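Long-range contact in histone acetyltransferase, ELP3 family (Methanocaldococcus infernus, PDB 6IA8), which converts the wobble uridine at position 34 of tRNAs to 5-carboxymethyluridine, using acetyl-CoA, S-adenosylmethionine and a [4Fe-4S] cluster: residues K245-K250 with P431-I436. Residues are numbered along the deposited sequence; the frame is centred on the assembly and turned at random.
Sequences KDSGLK and PFRKEI
D246 O and S247 OG are joined to the backbone of F432 by one water, which donates to both oxygens, lying 2.8 Å from D246 O, and accepts from F432 N at 3.0 Å. The bridge ties the radical SAM domain to the GNAT acetyltransferase domain: residues 245-250 end helix 234-245 in a Schellman motif, with G248 at positive phi as the C-prime residue, and lead into strand 250-255 of the parallel sheet, while residues 431-436 belong to the loop between acetyltransferase strands 418-427 and 440-448. S247 OG also bonds to L243 O in the last turn of helix 234-245. S247 OG sits obliquely by the F432 ring, 3.2 Å from F432 CE2, and the shared water lies above one face, toward the rim. With CG of F432 between the backbone N and the carbonyl carbon (chi1 60°), the ring reaches S247 while F432 N serves the water. Beside the bridge, P431 packs on the CB of D246, whose carboxylate turns to Q242, the backbone N of Y429 and K430, and R426 in a salt bridge. R433 brings its CG to 4.0 Å from S247 OG, and the chain, bent at chi2 and chi3, carries the guanidinium to E435. There it grips the carboxylate side-on: R433 NH2 reaches E435 OE2 on its syn side in a nearly straight bond (175°), while R433 NE meets E435 OE1 at 2.9 Å from above the carboxylate plane, in a more bent bond (141°). NH1 turns to N203 of helix 199-208. A leucine in place of R433 would probably leave the E435 carboxylate without this paired grip and N203 OD1 without its NH1 donor. I436 also touches the turn, its CD1 methyl lying 3.3 Å from D246 O and 4.1 Å from S247 CA.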
# COMPACT_ATOMS: atom_id res chain seq x y z
N LYS A 245 -3.45 12.20 -1.87
CA LYS A 245 -2.19 12.54 -2.52
C LYS A 245 -1.70 13.91 -2.07
O LYS A 245 -0.51 14.10 -1.80
CB LYS A 245 -2.37 12.52 -4.03
CG LYS A 245 -2.46 11.13 -4.70
CD LYS A 245 -1.20 10.30 -4.47
CE LYS A 245 -1.22 9.07 -5.38
NZ LYS A 245 -0.92 9.49 -6.78
N ASP A 246 -2.61 14.90 -1.98
CA ASP A 246 -2.23 16.25 -1.60
C ASP A 246 -1.99 16.37 -0.11
O ASP A 246 -1.63 17.45 0.34
CB ASP A 246 -3.29 17.26 -2.07
CG ASP A 246 -3.19 17.52 -3.57
OD1 ASP A 246 -2.07 17.32 -4.14
OD2 ASP A 246 -4.20 17.95 -4.16
N SER A 247 -2.20 15.31 0.67
CA SER A 247 -1.78 15.24 2.06
C SER A 247 -0.56 14.35 2.24
O SER A 247 -0.18 14.05 3.37
CB SER A 247 -2.95 14.75 2.90
OG SER A 247 -4.09 15.60 2.73
N GLY A 248 0.06 13.91 1.15
CA GLY A 248 1.30 13.15 1.23
C GLY A 248 1.13 11.66 1.49
O GLY A 248 2.12 10.98 1.76
N LEU A 249 -0.08 11.14 1.44
CA LEU A 249 -0.29 9.76 1.82
C LEU A 249 -0.13 8.84 0.61
O LEU A 249 -0.32 9.25 -0.54
CB LEU A 249 -1.67 9.56 2.46
CG LEU A 249 -1.77 10.18 3.84
CD1 LEU A 249 -3.25 10.38 4.27
CD2 LEU A 249 -1.09 9.30 4.91
N LYS A 250 0.19 7.57 0.88
CA LYS A 250 0.14 6.53 -0.13
C LYS A 250 -1.29 6.06 -0.33
O LYS A 250 -2.06 5.92 0.64
CB LYS A 250 1.01 5.35 0.27
CG LYS A 250 2.54 5.79 0.34
CD LYS A 250 3.42 4.74 1.06
CE LYS A 250 3.54 5.06 2.55
NZ LYS A 250 3.88 6.48 2.85
N PRO A 431 -3.72 21.16 -1.84
CA PRO A 431 -3.63 20.69 -0.45
C PRO A 431 -4.47 21.54 0.48
O PRO A 431 -4.82 22.68 0.18
CB PRO A 431 -2.15 20.82 -0.13
CG PRO A 431 -1.68 21.97 -1.02
CD PRO A 431 -2.48 21.81 -2.31
N PHE A 432 -4.82 20.95 1.62
CA PHE A 432 -5.55 21.64 2.67
C PHE A 432 -4.83 21.62 4.01
O PHE A 432 -5.23 22.37 4.89
CB PHE A 432 -6.95 21.03 2.86
CG PHE A 432 -6.91 19.57 3.23
CD1 PHE A 432 -6.88 19.20 4.57
CD2 PHE A 432 -6.86 18.58 2.25
CE1 PHE A 432 -6.83 17.86 4.92
CE2 PHE A 432 -6.80 17.23 2.59
CZ PHE A 432 -6.79 16.88 3.92
N ARG A 433 -3.83 20.77 4.21
CA ARG A 433 -3.15 20.70 5.50
C ARG A 433 -2.42 22.00 5.77
O ARG A 433 -1.80 22.58 4.86
CB ARG A 433 -2.16 19.53 5.49
CG ARG A 433 -2.78 18.11 5.62
CD ARG A 433 -3.44 17.93 7.00
NE ARG A 433 -2.49 18.08 8.10
CZ ARG A 433 -2.75 17.75 9.37
NH1 ARG A 433 -3.92 17.23 9.69
NH2 ARG A 433 -1.83 17.94 10.31
N LYS A 434 -2.43 22.42 7.04
CA LYS A 434 -1.82 23.68 7.43
C LYS A 434 -0.34 23.72 7.08
O LYS A 434 0.20 24.78 6.78
CB LYS A 434 -2.02 23.91 8.93
CG LYS A 434 -1.68 22.69 9.81
CD LYS A 434 -1.93 22.96 11.30
CE LYS A 434 -0.86 23.87 11.90
NZ LYS A 434 -0.95 23.94 13.39
N GLU A 435 0.34 22.58 7.10
CA GLU A 435 1.78 22.63 6.90
C GLU A 435 2.20 22.55 5.44
O GLU A 435 3.40 22.66 5.16
CB GLU A 435 2.46 21.52 7.71
CG GLU A 435 1.87 20.15 7.60
CD GLU A 435 0.71 19.88 8.56
OE1 GLU A 435 -0.43 20.19 8.18
OE2 GLU A 435 0.89 19.30 9.64
N ILE A 436 1.26 22.42 4.51
CA ILE A 436 1.57 22.34 3.08
C ILE A 436 1.13 23.64 2.42
O ILE A 436 -0.06 23.95 2.40
CB ILE A 436 0.88 21.15 2.41
CG1 ILE A 436 1.20 19.86 3.16
CG2 ILE A 436 1.29 21.03 0.94
CD1 ILE A 436 0.39 18.64 2.68
O HOH W 1 -3.38 18.46 2.33